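Side-chain contacts in beta 1-3 glucanase (Clostridium beijerinckii NCIMB 8052, PDB 5H4E), which probably hydrolyses beta-1,3-glucans, as expected of a glucanase domain of glycoside hydrolase family 64: residues P194-S199 and A223-S228; R205-A208 and G212-T215. All coordinates share one frame; numbering follows the deposited sequence.

Overall arrangement
Both contacts belong to one run of chain that leaves helix 195-198, passes through the short strand 206-207 and reaches helix 227-236. Contact 1 (194-199 with 223-228) brings the two ends of this run together; contact 2 (205-208 with 212-215) is a local contact across a three-residue connection within it. Their centres lie about 13 Å apart, on the same side of the chain's centre, from which contact 1 is about 21 Å away and contact 2 about 14 Å. The two meet at T215, whose CG2 packs 3.7 Å from S199 OG. Contact 1 is aromatic with a water bridge, whereas contact 2 lays a leucine and a glycine-rich backbone on a tyrosine.

Contact 1 (P194-S199 and A223-S228); sequences PAEFKS and AHYFDS
Y225 reaches across to E196 and F197 with its ring and hydroxyl. From CB, which extends toward 194-199, the side chain runs with CG anti to the backbone N (chi1 179°), and this carries the ring out toward 194-199, where both partners come from the same side of its plane. E196 CD lies obliquely near CE1, at 4.0 Å, so the carboxylate end of the glutamate rests against a ring carbon, its plane turned 63° from the ring. F197 reaches other ring atoms: CE2 meets F197 CZ at 3.7 Å and CZ meets F197 CE2 at the same separation. The two rings form an offset edge-to-face pair: the phenylalanine presents its edge, with planes at 87° and centroids 5.3 Å apart. At the tip, OH lies in the plane of the F197 ring, 3.5 Å from CE2, and shares a water with E196: the water is 2.8 Å from Y225 OH and donates to E196 OE1. Tyrosine suits this place because its ring serves the apolar partner while its hydroxyl takes the polar ones, A330 N included. F216 meets both aromatic rings, and helix 332-339 lies against them through Y332, which touches Y225, and F333, which touches F197.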
# COMPACT_ATOMS: atom_id res chain seq x y z
N PRO A 194 -16.33 14.01 2.91
CA PRO A 194 -16.57 15.38 2.44
C PRO A 194 -16.62 15.45 0.92
O PRO A 194 -16.15 14.54 0.24
CB PRO A 194 -15.35 16.15 2.99
CG PRO A 194 -14.91 15.36 4.17
CD PRO A 194 -15.16 13.93 3.81
N ALA A 195 -17.22 16.52 0.41
CA ALA A 195 -17.46 16.66 -1.02
C ALA A 195 -16.23 16.39 -1.89
O ALA A 195 -16.35 15.75 -2.92
CB ALA A 195 -18.01 18.05 -1.33
N GLU A 196 -15.07 16.89 -1.48
CA GLU A 196 -13.85 16.73 -2.29
C GLU A 196 -13.49 15.27 -2.54
O GLU A 196 -12.81 14.95 -3.52
CB GLU A 196 -12.66 17.44 -1.62
CG GLU A 196 -12.82 18.94 -1.49
CD GLU A 196 -13.41 19.37 -0.15
OE1 GLU A 196 -14.01 18.53 0.55
OE2 GLU A 196 -13.25 20.55 0.20
N PHE A 197 -13.93 14.38 -1.66
CA PHE A 197 -13.52 12.98 -1.74
C PHE A 197 -14.54 12.06 -2.40
O PHE A 197 -14.23 10.90 -2.66
CB PHE A 197 -13.20 12.44 -0.35
CG PHE A 197 -11.96 13.04 0.24
CD1 PHE A 197 -10.74 12.42 0.06
CD2 PHE A 197 -12.02 14.23 0.94
CE1 PHE A 197 -9.58 12.96 0.57
CE2 PHE A 197 -10.87 14.79 1.46
CZ PHE A 197 -9.64 14.15 1.28
N LYS A 198 -15.73 12.58 -2.66
CA LYS A 198 -16.84 11.73 -3.11
C LYS A 198 -16.64 11.14 -4.50
O LYS A 198 -16.99 9.98 -4.74
CB LYS A 198 -18.16 12.52 -3.07
CG LYS A 198 -18.67 12.81 -1.66
CD LYS A 198 -20.15 13.17 -1.68
CE LYS A 198 -20.70 13.41 -0.27
NZ LYS A 198 -20.33 14.76 0.20
N SER A 199 -16.09 11.92 -5.44
CA SER A 199 -16.01 11.44 -6.82
C SER A 199 -14.82 10.51 -7.03
O SER A 199 -14.55 10.09 -8.16
CB SER A 199 -15.95 12.60 -7.81
OG SER A 199 -14.71 13.28 -7.77
N ALA A 223 -6.08 19.64 -6.45
CA ALA A 223 -4.62 19.64 -6.49
C ALA A 223 -3.99 20.41 -5.34
O ALA A 223 -2.83 20.16 -4.99
CB ALA A 223 -4.14 20.23 -7.82
N HIS A 224 -4.75 21.34 -4.78
CA HIS A 224 -4.21 22.22 -3.75
C HIS A 224 -4.91 22.04 -2.40
O HIS A 224 -4.86 22.93 -1.55
CB HIS A 224 -4.31 23.67 -4.22
CG HIS A 224 -3.57 23.92 -5.49
ND1 HIS A 224 -2.20 24.02 -5.54
CD2 HIS A 224 -4.00 24.03 -6.77
CE1 HIS A 224 -1.81 24.19 -6.79
NE2 HIS A 224 -2.89 24.21 -7.56
N TYR A 225 -5.54 20.89 -2.21
CA TYR A 225 -6.37 20.62 -1.04
C TYR A 225 -5.65 20.89 0.29
O TYR A 225 -6.23 21.43 1.22
CB TYR A 225 -6.87 19.17 -1.08
CG TYR A 225 -7.74 18.77 0.10
CD1 TYR A 225 -8.99 19.34 0.31
CD2 TYR A 225 -7.31 17.79 0.99
CE1 TYR A 225 -9.78 18.97 1.40
CE2 TYR A 225 -8.10 17.41 2.07
CZ TYR A 225 -9.32 18.00 2.27
OH TYR A 225 -10.07 17.61 3.35
N PHE A 226 -4.37 20.53 0.38
CA PHE A 226 -3.66 20.68 1.65
C PHE A 226 -2.87 21.98 1.79
O PHE A 226 -2.28 22.23 2.83
CB PHE A 226 -2.70 19.51 1.86
CG PHE A 226 -3.33 18.30 2.49
CD1 PHE A 226 -3.54 18.24 3.86
CD2 PHE A 226 -3.69 17.20 1.72
CE1 PHE A 226 -4.11 17.12 4.45
CE2 PHE A 226 -4.26 16.09 2.30
CZ PHE A 226 -4.48 16.05 3.67
N ASP A 227 -2.86 22.80 0.74
CA ASP A 227 -1.93 23.92 0.65
C ASP A 227 -2.01 24.94 1.80
O ASP A 227 -0.99 25.32 2.37
CB ASP A 227 -2.13 24.66 -0.67
CG ASP A 227 -1.56 23.90 -1.86
OD1 ASP A 227 -1.39 22.67 -1.75
OD2 ASP A 227 -1.27 24.55 -2.88
N SER A 228 -3.21 25.40 2.10
CA SER A 228 -3.36 26.42 3.15
C SER A 228 -2.90 25.87 4.50
O SER A 228 -2.27 26.59 5.29
CB SER A 228 -4.79 26.91 3.24
OG SER A 228 -4.91 27.80 4.34
O HOH W 1 -12.84 18.24 3.19

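Contact 2 (R205-A208 and G212-T215); sequences RIYA and GLGT
A short strand and the loop that follows it bring Y207 and L213 together: 206-207 pairs antiparallel with 157-158, and after a three-residue connection 212-215 crosses beside the strand, so that L213 lies over the tyrosine ring with G212 and G214 beside it. L213 supplies the main contact. Its CB sits above one face of the Y207 ring, 4.0 Å from the centroid and 18° off the normal, a CH-pi contact. Beyond CB, CG is anti to the carbonyl carbon (chi1 -57°), which directs the leucine alongside the tyrosine, pointing the same way, until CD1 ends 3.8 Å from Y207 OH. On the same face, L213 N stands near the rim, 3.5 Å from CD1 of the tyrosine. G212 CA approaches that carbon obliquely, at 3.9 Å. Closer to the main chain, Y207 CB meets G214 N, and A208 O comes within 3.7 Å of G214 CA.

Glycine fits both flanking positions for steric reasons. Having no side chain lets G212 CA come close to Y207 CD1 and G214 CA close to A208 O, and G212 also has a positive phi (58°), easily adopted without a CB. R205 CG packs on the opposite face of the tyrosine, so the ring is held between an aliphatic stretch of arginine and L213, while H202 meets it edge-to-face. The guanidinium of R205 turns to other partners, bonding I134 O and Q157 OE1.

Between these two segments the attraction is thus dispersion and CH-pi contact, without direct hydrogen bonds. Such forces depend on close surface fit, which the broad flat ring of tyrosine, the branched leucine and the two bare glycine backbones provide in a largely buried setting.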
# COMPACT_ATOMS: atom_id res chain seq x y z
N ARG A 205 -13.80 0.63 -8.69
CA ARG A 205 -12.98 0.82 -7.49
C ARG A 205 -13.09 2.26 -6.99
O ARG A 205 -13.55 3.15 -7.71
CB ARG A 205 -11.51 0.47 -7.78
CG ARG A 205 -10.75 1.53 -8.60
CD ARG A 205 -9.59 0.93 -9.39
NE ARG A 205 -10.12 0.02 -10.41
CZ ARG A 205 -9.88 -1.28 -10.46
NH1 ARG A 205 -10.45 -2.00 -11.42
NH2 ARG A 205 -9.07 -1.86 -9.58
N ILE A 206 -12.66 2.49 -5.76
CA ILE A 206 -12.49 3.86 -5.28
C ILE A 206 -11.00 4.21 -5.29
O ILE A 206 -10.18 3.52 -4.68
CB ILE A 206 -13.03 4.06 -3.85
CG1 ILE A 206 -14.50 3.62 -3.77
CG2 ILE A 206 -12.87 5.53 -3.41
CD1 ILE A 206 -15.02 3.50 -2.33
N TYR A 207 -10.65 5.27 -6.01
CA TYR A 207 -9.26 5.69 -6.11
C TYR A 207 -8.83 6.42 -4.86
O TYR A 207 -9.56 7.23 -4.32
CB TYR A 207 -9.05 6.58 -7.34
CG TYR A 207 -9.24 5.78 -8.61
CD1 TYR A 207 -8.22 4.98 -9.10
CD2 TYR A 207 -10.46 5.80 -9.29
CE1 TYR A 207 -8.39 4.22 -10.23
CE2 TYR A 207 -10.64 5.03 -10.44
CZ TYR A 207 -9.60 4.25 -10.90
OH TYR A 207 -9.76 3.49 -12.04
N ALA A 208 -7.63 6.11 -4.39
CA ALA A 208 -7.00 6.98 -3.42
C ALA A 208 -6.85 8.37 -4.04
O ALA A 208 -6.86 8.52 -5.28
CB ALA A 208 -5.65 6.40 -2.99
N GLY A 212 -4.21 6.90 -9.61
CA GLY A 212 -5.06 6.51 -10.72
C GLY A 212 -5.86 7.67 -11.27
O GLY A 212 -5.29 8.70 -11.63
N LEU A 213 -7.19 7.52 -11.29
CA LEU A 213 -8.08 8.60 -11.75
C LEU A 213 -8.53 9.50 -10.59
O LEU A 213 -9.52 10.22 -10.69
CB LEU A 213 -9.31 8.01 -12.45
CG LEU A 213 -9.05 7.09 -13.64
CD1 LEU A 213 -10.37 6.58 -14.23
CD2 LEU A 213 -8.21 7.78 -14.72
N GLY A 214 -7.78 9.45 -9.50
CA GLY A 214 -8.04 10.31 -8.35
C GLY A 214 -7.93 11.79 -8.67
O GLY A 214 -7.18 12.20 -9.57
N THR A 215 -8.65 12.60 -7.90
CA THR A 215 -8.80 14.02 -8.20
C THR A 215 -7.84 14.93 -7.45
O THR A 215 -7.98 16.16 -7.49
CB THR A 215 -10.23 14.47 -7.88
OG1 THR A 215 -10.53 14.13 -6.51
CG2 THR A 215 -11.21 13.76 -8.81